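Local coordinates for DNA gyrase, B subunit, truncated (Myxococcus xanthus, PDB 3CWV), which probably takes part, as a type II topoisomerase subunit, in the ATP-dependent breakage, passage and rejoining of double-stranded DNA, at residues G278-L283 and G289-A294; F230-D235 and R333-P338; S191-D194 and E199-L202. One frame throughout, in Å; residues are numbered along the deposited sequence.

Contact 1 (G278-L283 and G289-A294); sequences GALAKL and GAFPWA
F291 lays the face of its ring over the side chain of L280, and the two side chains run across each other at about a right angle. CB of L280 stands almost on the ring normal, 3.9 Å from the centroid of F291 and 6° off the perpendicular, a CH-pi contact over the middle of the face. With CG anti to the carbonyl carbon (chi1 -64°), L280 also brings CD1 to 4.1 Å from F291 CD1, toward the rim. The CD2-CE2 side of the ring approaches the helix backbone: F291 CE2 comes to 3.7 Å from L280 O, and F291 CD2 to 3.7 Å from A281 N, obliquely. The chain after helix 267-284 folds back on its last turns, in a part consistent with the GyrB transducer domain, and P292 takes the N-cap position of the short helix 293-296. V296 of that helix touches both L280 and F291, while L344 of helix 328-345 also packs on L280. No hydrogen bond crosses between the segments. Their attraction therefore rests on dispersion and the CH-pi contact of a buried aromatic ring, while the carbonyls of L280 and F291 find hydrogen bonds elsewhere, from S284 OG and, weakly, R277 NE.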
ATOM      1  N   GLY A 278     -28.696  -3.003  -1.781  1.00 43.01           N
ATOM      2  CA  GLY A 278     -29.657  -2.853  -2.856  1.00 44.51           C
ATOM      3  C   GLY A 278     -29.970  -4.133  -3.617  1.00 47.23           C
ATOM      4  O   GLY A 278     -31.099  -4.320  -4.098  1.00 44.99           O
ATOM      5  N   ALA A 279     -28.965  -4.995  -3.758  1.00 45.14           N
ATOM      6  CA  ALA A 279     -29.135  -6.288  -4.389  1.00 44.86           C
ATOM      7  C   ALA A 279     -30.008  -7.152  -3.493  1.00 45.03           C
ATOM      8  O   ALA A 279     -30.917  -7.815  -3.975  1.00 47.02           O
ATOM      9  CB  ALA A 279     -27.781  -6.956  -4.629  1.00 43.17           C
ATOM     10  N   LEU A 280     -29.747  -7.113  -2.192  1.00 44.88           N
ATOM     11  CA  LEU A 280     -30.540  -7.862  -1.226  1.00 47.22           C
ATOM     12  C   LEU A 280     -31.989  -7.383  -1.184  1.00 48.31           C
ATOM     13  O   LEU A 280     -32.909  -8.194  -1.262  1.00 48.49           O
ATOM     14  CB  LEU A 280     -29.913  -7.803   0.168  1.00 46.24           C
ATOM     15  CG  LEU A 280     -28.539  -8.468   0.269  1.00 43.82           C
ATOM     16  CD1 LEU A 280     -27.968  -8.241   1.632  1.00 42.86           C
ATOM     17  CD2 LEU A 280     -28.610  -9.953  -0.046  1.00 42.56           C
ATOM     18  N   ALA A 281     -32.178  -6.070  -1.068  1.00 48.50           N
ATOM     19  CA  ALA A 281     -33.510  -5.456  -1.128  1.00 48.65           C
ATOM     20  C   ALA A 281     -34.329  -5.980  -2.306  1.00 48.63           C
ATOM     21  O   ALA A 281     -35.468  -6.423  -2.135  1.00 50.67           O
ATOM     22  CB  ALA A 281     -33.401  -3.939  -1.188  1.00 47.12           C
ATOM     23  N   LYS A 282     -33.751  -5.954  -3.498  1.00 46.22           N
ATOM     24  CA  LYS A 282     -34.468  -6.387  -4.683  1.00 45.89           C
ATOM     25  C   LYS A 282     -34.809  -7.885  -4.656  1.00 48.23           C
ATOM     26  O   LYS A 282     -35.943  -8.277  -4.957  1.00 47.94           O
ATOM     27  CB  LYS A 282     -33.678  -6.031  -5.938  1.00 44.16           C
ATOM     28  CG  LYS A 282     -33.407  -4.528  -6.079  1.00 46.48           C
ATOM     29  CD  LYS A 282     -33.318  -4.111  -7.534  1.00 49.78           C
ATOM     30  CE  LYS A 282     -33.333  -2.582  -7.670  1.00 51.48           C
ATOM     31  NZ  LYS A 282     -33.485  -2.163  -9.089  1.00 49.25           N
ATOM     32  N   LEU A 283     -33.834  -8.709  -4.281  1.00 48.07           N
ATOM     33  CA  LEU A 283     -34.008 -10.161  -4.259  1.00 50.25           C
ATOM     34  C   LEU A 283     -35.137 -10.581  -3.322  1.00 51.82           C
ATOM     35  O   LEU A 283     -35.940 -11.454  -3.662  1.00 54.82           O
ATOM     36  CB  LEU A 283     -32.695 -10.863  -3.872  1.00 48.11           C
ATOM     37  CG  LEU A 283     -31.607 -10.955  -4.952  1.00 47.78           C
ATOM     38  CD1 LEU A 283     -30.331 -11.613  -4.397  1.00 48.07           C
ATOM     39  CD2 LEU A 283     -32.092 -11.700  -6.183  1.00 48.38           C
ATOM     40  N   GLY A 289     -33.826  -0.235   3.547  1.00 59.06           N
ATOM     41  CA  GLY A 289     -33.936  -0.072   4.998  1.00 58.34           C
ATOM     42  C   GLY A 289     -34.157  -1.379   5.742  1.00 57.66           C
ATOM     43  O   GLY A 289     -33.868  -1.484   6.937  1.00 57.73           O
ATOM     44  N   ALA A 290     -34.668  -2.376   5.023  1.00 57.59           N
ATOM     45  CA  ALA A 290     -34.854  -3.727   5.561  1.00 58.05           C
ATOM     46  C   ALA A 290     -33.511  -4.415   5.790  1.00 58.51           C
ATOM     47  O   ALA A 290     -33.398  -5.337   6.607  1.00 58.94           O
ATOM     48  CB  ALA A 290     -35.716  -4.554   4.622  1.00 56.78           C
ATOM     49  N   PHE A 291     -32.492  -3.951   5.067  1.00 57.98           N
ATOM     50  CA  PHE A 291     -31.152  -4.497   5.186  1.00 56.69           C
ATOM     51  C   PHE A 291     -30.132  -3.457   5.636  1.00 56.29           C
ATOM     52  O   PHE A 291     -29.312  -3.015   4.835  1.00 56.70           O
ATOM     53  CB  PHE A 291     -30.735  -5.133   3.859  1.00 56.65           C
ATOM     54  CG  PHE A 291     -31.560  -6.329   3.496  1.00 56.74           C
ATOM     55  CD1 PHE A 291     -31.270  -7.576   4.037  1.00 57.13           C
ATOM     56  CD2 PHE A 291     -32.646  -6.209   2.640  1.00 57.45           C
ATOM     57  CE1 PHE A 291     -32.043  -8.690   3.716  1.00 55.08           C
ATOM     58  CE2 PHE A 291     -33.430  -7.322   2.317  1.00 59.78           C
ATOM     59  CZ  PHE A 291     -33.128  -8.560   2.861  1.00 53.70           C
ATOM     60  N   PRO A 292     -30.157  -3.086   6.930  1.00 55.20           N
ATOM     61  CA  PRO A 292     -29.172  -2.127   7.398  1.00 54.54           C
ATOM     62  C   PRO A 292     -27.796  -2.773   7.337  1.00 53.75           C
ATOM     63  O   PRO A 292     -27.693  -4.000   7.408  1.00 53.87           O
ATOM     64  CB  PRO A 292     -29.583  -1.874   8.855  1.00 53.65           C
ATOM     65  CG  PRO A 292     -30.307  -3.075   9.260  1.00 55.73           C
ATOM     66  CD  PRO A 292     -31.033  -3.539   8.025  1.00 55.96           C
ATOM     67  N   TRP A 293     -26.757  -1.958   7.191  1.00 51.52           N
ATOM     68  CA  TRP A 293     -25.416  -2.485   6.998  1.00 49.98           C
ATOM     69  C   TRP A 293     -24.938  -3.285   8.203  1.00 50.62           C
ATOM     70  O   TRP A 293     -24.293  -4.324   8.037  1.00 51.65           O
ATOM     71  CB  TRP A 293     -24.399  -1.387   6.626  1.00 48.77           C
ATOM     72  CG  TRP A 293     -23.067  -1.994   6.390  1.00 43.50           C
ATOM     73  CD1 TRP A 293     -21.972  -1.922   7.204  1.00 40.88           C
ATOM     74  CD2 TRP A 293     -22.710  -2.852   5.305  1.00 43.13           C
ATOM     75  NE1 TRP A 293     -20.943  -2.663   6.675  1.00 39.01           N
ATOM     76  CE2 TRP A 293     -21.366  -3.245   5.509  1.00 37.17           C
ATOM     77  CE3 TRP A 293     -23.389  -3.319   4.171  1.00 39.10           C
ATOM     78  CZ2 TRP A 293     -20.684  -4.076   4.615  1.00 41.22           C
ATOM     79  CZ3 TRP A 293     -22.707  -4.149   3.283  1.00 41.58           C
ATOM     80  CH2 TRP A 293     -21.372  -4.521   3.514  1.00 39.29           C
ATOM     81  N   ALA A 294     -25.275  -2.818   9.402  1.00 49.80           N
ATOM     82  CA  ALA A 294     -24.921  -3.516  10.636  1.00 51.00           C
ATOM     83  C   ALA A 294     -25.394  -4.977  10.658  1.00 51.54           C
ATOM     84  O   ALA A 294     -24.725  -5.835  11.238  1.00 51.78           O
ATOM     85  CB  ALA A 294     -25.463  -2.770  11.842  1.00 50.91           C
TER

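Contact 2 (F230-D235 and R333-P338); sequences FDFTWD and RKQLQP
L336 sets its CD2 methyl against both F230 and F232, making the tight centre of the contact. CD2 of L336 lies 3.6 Å from F230 CG, over the ring face but displaced toward the rim. L336 CD2 is also 3.6 Å from F232 CE2, meeting that ring obliquely. Next to it, Q335 spans the F232 face: its CG sits 3.6 Å from the centroid of the F232 ring and 9° off the normal, a CH-pi contact made by the aliphatic part of the glutamine. A bend at chi2 of Q335 brings the amide nearly parallel to the ring (planes 16° apart) at its CB end, NE2 of Q335 4.0 Å from F232 CB. Were F232 replaced by an alanine, Q335 CG would probably lose the ring face it lies over and a gap would be likely to open beside the L336 CD2 methyl. Strand 228-234 is an edge of a five-stranded mixed sheet, and helix 328-345 packs on one face of it, an alpha/beta layer consistent with the S5-like transducer domain of GyrB; the axes of strand segment 230-234 and helix segment 333-338 approach to 10.7 Å, their N-to-C directions 148° apart. L336 also reaches V272 and A275 of helix 267-284, and F230 meets F340 edge-to-face. Toward D235 the packing slackens: W234 stays 6.8 Å from R333-P338 at its nearest side-chain atom, resting instead on L328 and A331, which precede the segment in the same helix. D231 and T233 turn away to the exposed face, where D231 OD2 forms a salt bridge with R238.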
ATOM      1  N   PHE A 230     -14.520  -8.640  -6.854  1.00 34.95           N
ATOM      2  CA  PHE A 230     -14.685  -7.758  -8.011  1.00 34.38           C
ATOM      3  C   PHE A 230     -13.368  -7.060  -8.289  1.00 34.11           C
ATOM      4  O   PHE A 230     -12.576  -6.821  -7.368  1.00 32.90           O
ATOM      5  CB  PHE A 230     -15.775  -6.717  -7.753  1.00 36.38           C
ATOM      6  CG  PHE A 230     -17.115  -7.310  -7.453  1.00 38.57           C
ATOM      7  CD1 PHE A 230     -17.874  -7.890  -8.467  1.00 39.69           C
ATOM      8  CD2 PHE A 230     -17.623  -7.285  -6.166  1.00 39.49           C
ATOM      9  CE1 PHE A 230     -19.113  -8.437  -8.197  1.00 41.43           C
ATOM     10  CE2 PHE A 230     -18.866  -7.836  -5.893  1.00 44.78           C
ATOM     11  CZ  PHE A 230     -19.606  -8.413  -6.909  1.00 39.88           C
ATOM     12  N   ASP A 231     -13.097  -6.789  -9.561  1.00 30.68           N
ATOM     13  CA  ASP A 231     -11.914  -6.046  -9.939  1.00 34.84           C
ATOM     14  C   ASP A 231     -12.296  -5.353 -11.229  1.00 35.63           C
ATOM     15  O   ASP A 231     -12.515  -6.026 -12.234  1.00 34.54           O
ATOM     16  CB  ASP A 231     -10.738  -6.998 -10.205  1.00 34.15           C
ATOM     17  CG  ASP A 231      -9.460  -6.273 -10.635  1.00 39.57           C
ATOM     18  OD1 ASP A 231      -9.396  -5.008 -10.652  1.00 37.22           O
ATOM     19  OD2 ASP A 231      -8.490  -6.992 -10.968  1.00 40.61           O
ATOM     20  N   PHE A 232     -12.391  -4.027 -11.201  1.00 32.40           N
ATOM     21  CA  PHE A 232     -12.729  -3.281 -12.419  1.00 33.12           C
ATOM     22  C   PHE A 232     -12.131  -1.881 -12.397  1.00 33.47           C
ATOM     23  O   PHE A 232     -11.626  -1.438 -11.369  1.00 31.67           O
ATOM     24  CB  PHE A 232     -14.251  -3.210 -12.610  1.00 31.55           C
ATOM     25  CG  PHE A 232     -14.967  -2.401 -11.556  1.00 32.60           C
ATOM     26  CD1 PHE A 232     -15.377  -1.101 -11.824  1.00 33.40           C
ATOM     27  CD2 PHE A 232     -15.250  -2.940 -10.318  1.00 31.09           C
ATOM     28  CE1 PHE A 232     -16.022  -0.354 -10.859  1.00 34.01           C
ATOM     29  CE2 PHE A 232     -15.909  -2.204  -9.358  1.00 34.38           C
ATOM     30  CZ  PHE A 232     -16.291  -0.908  -9.629  1.00 35.17           C
ATOM     31  N   THR A 233     -12.192  -1.195 -13.534  1.00 34.33           N
ATOM     32  CA  THR A 233     -11.620   0.143 -13.667  1.00 34.31           C
ATOM     33  C   THR A 233     -12.708   1.124 -14.117  1.00 34.58           C
ATOM     34  O   THR A 233     -13.544   0.806 -14.977  1.00 34.05           O
ATOM     35  CB  THR A 233     -10.417   0.133 -14.616  1.00 36.12           C
ATOM     36  OG1 THR A 233      -9.394  -0.709 -14.063  1.00 41.01           O
ATOM     37  CG2 THR A 233      -9.830   1.533 -14.806  1.00 36.64           C
ATOM     38  N   TRP A 234     -12.729   2.288 -13.483  1.00 30.41           N
ATOM     39  CA  TRP A 234     -13.656   3.354 -13.849  1.00 31.43           C
ATOM     40  C   TRP A 234     -12.888   4.644 -13.900  1.00 31.78           C
ATOM     41  O   TRP A 234     -12.212   5.008 -12.928  1.00 29.88           O
ATOM     42  CB  TRP A 234     -14.783   3.501 -12.832  1.00 32.26           C
ATOM     43  CG  TRP A 234     -15.633   4.717 -13.074  1.00 34.78           C
ATOM     44  CD1 TRP A 234     -16.613   4.861 -14.032  1.00 35.47           C
ATOM     45  CD2 TRP A 234     -15.615   5.950 -12.335  1.00 35.47           C
ATOM     46  NE1 TRP A 234     -17.178   6.110 -13.945  1.00 31.49           N
ATOM     47  CE2 TRP A 234     -16.594   6.799 -12.912  1.00 37.18           C
ATOM     48  CE3 TRP A 234     -14.863   6.424 -11.251  1.00 35.42           C
ATOM     49  CZ2 TRP A 234     -16.840   8.102 -12.436  1.00 34.10           C
ATOM     50  CZ3 TRP A 234     -15.113   7.719 -10.771  1.00 34.89           C
ATOM     51  CH2 TRP A 234     -16.098   8.538 -11.361  1.00 36.69           C
ATOM     52  N   ASP A 235     -12.970   5.327 -15.045  1.00 28.72           N
ATOM     53  CA  ASP A 235     -12.307   6.594 -15.219  1.00 29.65           C
ATOM     54  C   ASP A 235     -10.850   6.559 -14.739  1.00 30.72           C
ATOM     55  O   ASP A 235     -10.414   7.477 -14.055  1.00 30.06           O
ATOM     56  CB  ASP A 235     -13.072   7.705 -14.472  1.00 28.70           C
ATOM     57  CG  ASP A 235     -12.909   9.038 -15.133  1.00 39.25           C
ATOM     58  OD1 ASP A 235     -12.901   9.060 -16.390  1.00 45.17           O
ATOM     59  OD2 ASP A 235     -12.770  10.054 -14.418  1.00 39.67           O
ATOM     60  N   ARG A 333     -21.546   1.621  -7.475  1.00 32.37           N
ATOM     61  CA  ARG A 333     -22.867   1.062  -7.222  1.00 34.94           C
ATOM     62  C   ARG A 333     -23.517   0.550  -8.499  1.00 36.93           C
ATOM     63  O   ARG A 333     -24.043  -0.563  -8.511  1.00 37.80           O
ATOM     64  CB  ARG A 333     -23.806   2.037  -6.500  1.00 35.75           C
ATOM     65  CG  ARG A 333     -25.076   1.337  -5.941  1.00 36.07           C
ATOM     66  CD  ARG A 333     -26.258   2.291  -5.755  1.00 42.05           C
ATOM     67  NE  ARG A 333     -26.566   2.982  -7.003  1.00 41.42           N
ATOM     68  CZ  ARG A 333     -27.169   2.426  -8.053  1.00 47.72           C
ATOM     69  NH1 ARG A 333     -27.378   3.140  -9.146  1.00 42.91           N
ATOM     70  NH2 ARG A 333     -27.556   1.152  -8.023  1.00 49.42           N
ATOM     71  N   LYS A 334     -23.437   1.335  -9.574  1.00 36.61           N
ATOM     72  CA  LYS A 334     -23.981   0.932 -10.867  1.00 39.02           C
ATOM     73  C   LYS A 334     -23.292  -0.286 -11.451  1.00 37.22           C
ATOM     74  O   LYS A 334     -23.950  -1.148 -12.041  1.00 36.99           O
ATOM     75  CB  LYS A 334     -23.931   2.082 -11.882  1.00 38.50           C
ATOM     76  CG  LYS A 334     -25.009   3.118 -11.658  1.00 46.69           C
ATOM     77  CD  LYS A 334     -24.725   4.416 -12.408  1.00 55.75           C
ATOM     78  CE  LYS A 334     -25.716   5.496 -11.989  1.00 57.43           C
ATOM     79  NZ  LYS A 334     -25.617   6.670 -12.887  1.00 60.76           N
ATOM     80  N   GLN A 335     -21.973  -0.354 -11.310  1.00 33.97           N
ATOM     81  CA  GLN A 335     -21.227  -1.513 -11.772  1.00 33.03           C
ATOM     82  C   GLN A 335     -21.578  -2.762 -10.963  1.00 33.57           C
ATOM     83  O   GLN A 335     -21.746  -3.846 -11.528  1.00 34.67           O
ATOM     84  CB  GLN A 335     -19.716  -1.261 -11.658  1.00 34.25           C
ATOM     85  CG  GLN A 335     -18.829  -2.415 -12.155  1.00 33.86           C
ATOM     86  CD  GLN A 335     -18.641  -2.402 -13.656  1.00 40.93           C
ATOM     87  OE1 GLN A 335     -19.087  -1.478 -14.336  1.00 42.83           O
ATOM     88  NE2 GLN A 335     -17.957  -3.414 -14.178  1.00 39.66           N
ATOM     89  N   LEU A 336     -21.662  -2.625  -9.646  1.00 30.60           N
ATOM     90  CA  LEU A 336     -21.702  -3.814  -8.801  1.00 31.58           C
ATOM     91  C   LEU A 336     -23.096  -4.327  -8.474  1.00 34.81           C
ATOM     92  O   LEU A 336     -23.271  -5.526  -8.244  1.00 31.87           O
ATOM     93  CB  LEU A 336     -20.941  -3.590  -7.503  1.00 31.56           C
ATOM     94  CG  LEU A 336     -19.450  -3.286  -7.643  1.00 26.58           C
ATOM     95  CD1 LEU A 336     -18.853  -3.306  -6.257  1.00 27.94           C
ATOM     96  CD2 LEU A 336     -18.763  -4.315  -8.544  1.00 29.01           C
ATOM     97  N   GLN A 337     -24.083  -3.432  -8.426  1.00 36.19           N
ATOM     98  CA  GLN A 337     -25.430  -3.855  -8.018  1.00 38.83           C
ATOM     99  C   GLN A 337     -26.021  -4.991  -8.867  1.00 39.18           C
ATOM    100  O   GLN A 337     -26.502  -5.964  -8.303  1.00 40.23           O
ATOM    101  CB  GLN A 337     -26.399  -2.680  -7.893  1.00 39.78           C
ATOM    102  CG  GLN A 337     -27.679  -3.051  -7.164  1.00 41.43           C
ATOM    103  CD  GLN A 337     -28.424  -1.855  -6.653  1.00 44.50           C
ATOM    104  OE1 GLN A 337     -27.942  -1.142  -5.776  1.00 46.92           O
ATOM    105  NE2 GLN A 337     -29.616  -1.626  -7.189  1.00 40.22           N
ATOM    106  N   PRO A 338     -25.961  -4.887 -10.211  1.00 39.65           N
ATOM    107  CA  PRO A 338     -26.457  -5.994 -11.051  1.00 40.99           C
ATOM    108  C   PRO A 338     -25.601  -7.271 -10.985  1.00 41.55           C
ATOM    109  O   PRO A 338     -26.135  -8.376 -11.130  1.00 40.59           O
ATOM    110  CB  PRO A 338     -26.437  -5.420 -12.471  1.00 41.64           C
ATOM    111  CG  PRO A 338     -25.605  -4.196 -12.423  1.00 41.06           C
ATOM    112  CD  PRO A 338     -25.525  -3.729 -11.008  1.00 40.55           C
TER

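Contact 3 (S191-D194 and E199-L202); sequences SFAD and ERTL
S191-D194 and E199-L202 pair as the antiparallel arms of a beta hairpin at the edge of the large mixed sheet, E199-L202 lying in the outermost strand. F192 and T201 form a hydrogen-bonded pair, F192 N reaching T201 O at 2.8 Å. Toward the turn D194 N donates to E199 O at 2.9 Å, whereas the return bond from E199 N to D194 O is weak at 3.3 Å. R200 stands on the same face as S191 and A193. CB and CG of R200 rise beside the partner backbone, CG 4.0 Å from F192 O. An extended chain from CG to NE, with CG anti to the backbone N (chi1 179°), carries the guanidinium across to the side chains of the neighbouring strand. NE of R200 comes to 4.2 Å from S191 CB, and at the tip R200 NH1 lies 4.2 Å from A193 CB, the guanidinium meeting both carbons obliquely. V55 of strand 53-58 also touches R200. On the other face, E199 OE1 turns to a salt bridge with R197 in the turn. There too a water donates to F192 O at 3.1 Å and is hydrogen-bonded to T201 OG1, also at 3.1 Å.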
ATOM      1  N   SER A 191       9.082  -9.347  -0.069  1.00 23.98           N
ATOM      2  CA  SER A 191       9.795 -10.147   0.920  1.00 25.92           C
ATOM      3  C   SER A 191      10.200  -9.295   2.116  1.00 26.94           C
ATOM      4  O   SER A 191      10.536  -8.111   1.973  1.00 23.53           O
ATOM      5  CB  SER A 191      11.054 -10.754   0.300  1.00 28.38           C
ATOM      6  OG  SER A 191      10.701 -11.684  -0.719  1.00 31.11           O
ATOM      7  N   PHE A 192      10.181  -9.919   3.288  1.00 26.25           N
ATOM      8  CA  PHE A 192      10.684  -9.287   4.486  1.00 28.79           C
ATOM      9  C   PHE A 192      11.847 -10.137   5.020  1.00 29.42           C
ATOM     10  O   PHE A 192      11.659 -11.297   5.326  1.00 27.61           O
ATOM     11  CB  PHE A 192       9.552  -9.168   5.502  1.00 28.06           C
ATOM     12  CG  PHE A 192       9.968  -8.516   6.767  1.00 34.65           C
ATOM     13  CD1 PHE A 192      10.248  -7.146   6.792  1.00 33.73           C
ATOM     14  CD2 PHE A 192      10.094  -9.262   7.945  1.00 34.93           C
ATOM     15  CE1 PHE A 192      10.655  -6.515   7.979  1.00 37.22           C
ATOM     16  CE2 PHE A 192      10.509  -8.642   9.133  1.00 36.28           C
ATOM     17  CZ  PHE A 192      10.779  -7.263   9.151  1.00 30.12           C
ATOM     18  N   ALA A 193      13.046  -9.559   5.109  1.00 28.74           N
ATOM     19  CA  ALA A 193      14.238 -10.281   5.535  1.00 31.80           C
ATOM     20  C   ALA A 193      14.653  -9.828   6.923  1.00 35.89           C
ATOM     21  O   ALA A 193      15.056  -8.680   7.139  1.00 33.38           O
ATOM     22  CB  ALA A 193      15.375 -10.083   4.555  1.00 31.33           C
ATOM     23  N   ASP A 194      14.495 -10.747   7.865  1.00 39.98           N
ATOM     24  CA  ASP A 194      14.843 -10.563   9.263  1.00 42.43           C
ATOM     25  C   ASP A 194      16.249 -11.156   9.422  1.00 44.06           C
ATOM     26  O   ASP A 194      16.409 -12.336   9.750  1.00 43.24           O
ATOM     27  CB  ASP A 194      13.826 -11.352  10.082  1.00 44.42           C
ATOM     28  CG  ASP A 194      13.781 -10.942  11.536  1.00 48.12           C
ATOM     29  OD1 ASP A 194      14.827 -10.549  12.095  1.00 45.72           O
ATOM     30  OD2 ASP A 194      12.675 -11.036  12.114  1.00 52.63           O
ATOM     31  N   GLU A 199      15.881 -15.491   8.835  1.00 37.05           N
ATOM     32  CA  GLU A 199      14.542 -15.727   8.291  1.00 37.75           C
ATOM     33  C   GLU A 199      14.195 -14.722   7.161  1.00 36.78           C
ATOM     34  O   GLU A 199      14.606 -13.551   7.221  1.00 35.59           O
ATOM     35  CB  GLU A 199      13.554 -15.585   9.435  1.00 37.85           C
ATOM     36  CG  GLU A 199      12.185 -16.154   9.194  1.00 44.10           C
ATOM     37  CD  GLU A 199      11.374 -16.147  10.461  1.00 49.89           C
ATOM     38  OE1 GLU A 199      11.733 -16.898  11.383  1.00 55.71           O
ATOM     39  OE2 GLU A 199      10.390 -15.384  10.547  1.00 54.35           O
ATOM     40  N   ARG A 200      13.456 -15.182   6.148  1.00 33.23           N
ATOM     41  CA  ARG A 200      12.977 -14.324   5.038  1.00 34.05           C
ATOM     42  C   ARG A 200      11.601 -14.807   4.593  1.00 35.03           C
ATOM     43  O   ARG A 200      11.462 -15.966   4.205  1.00 38.15           O
ATOM     44  CB  ARG A 200      13.941 -14.383   3.869  1.00 31.55           C
ATOM     45  CG  ARG A 200      13.573 -13.556   2.631  1.00 34.47           C
ATOM     46  CD  ARG A 200      14.596 -13.917   1.563  1.00 42.55           C
ATOM     47  NE  ARG A 200      14.527 -13.131   0.335  1.00 49.16           N
ATOM     48  CZ  ARG A 200      15.386 -12.164   0.017  1.00 50.63           C
ATOM     49  NH1 ARG A 200      16.371 -11.845   0.848  1.00 51.91           N
ATOM     50  NH2 ARG A 200      15.260 -11.514  -1.138  1.00 53.48           N
ATOM     51  N   THR A 201      10.583 -13.947   4.678  1.00 32.15           N
ATOM     52  CA  THR A 201       9.221 -14.331   4.291  1.00 29.84           C
ATOM     53  C   THR A 201       8.896 -13.700   2.945  1.00 31.38           C
ATOM     54  O   THR A 201       9.119 -12.502   2.764  1.00 25.56           O
ATOM     55  CB  THR A 201       8.207 -13.847   5.306  1.00 30.08           C
ATOM     56  OG1 THR A 201       8.632 -14.243   6.610  1.00 31.06           O
ATOM     57  CG2 THR A 201       6.794 -14.416   5.040  1.00 28.68           C
ATOM     58  N   LEU A 202       8.378 -14.503   2.018  1.00 31.04           N
ATOM     59  CA  LEU A 202       7.979 -14.034   0.690  1.00 30.15           C
ATOM     60  C   LEU A 202       6.492 -14.140   0.590  1.00 29.61           C
ATOM     61  O   LEU A 202       5.926 -15.222   0.827  1.00 28.89           O
ATOM     62  CB  LEU A 202       8.615 -14.861  -0.444  1.00 30.49           C
ATOM     63  CG  LEU A 202       7.973 -14.649  -1.846  1.00 33.39           C
ATOM     64  CD1 LEU A 202       8.237 -13.216  -2.442  1.00 30.90           C
ATOM     65  CD2 LEU A 202       8.374 -15.770  -2.879  1.00 35.60           C
TER
HETATM   66  O   HOH W   1      10.973 -12.732   8.005  1.00 49.53           O

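In the fold
Contacts 1 and 2 belong to one continuous body, their centres about 18 Å apart, and are joined by helix 267-284 lying against helix 328-345: G278 CA is 3.8 Å from Q337 OE1, and A279 CB 4.0 Å from Q337 O. Contact 2 brings together segments 98 residues apart and so encloses the short-range turn of contact 1 in sequence. Contact 3 stands apart in the eight-stranded sheet, its centre about 43 Å from that of contact 1 and 36 Å from that of contact 2, on the opposite side of the chain's centre from the latter. In GyrB relatives the ATP site lies in the domain built on a sheet like that of contact 3, and contacts 1 and 2 are consistent with the transducer domain.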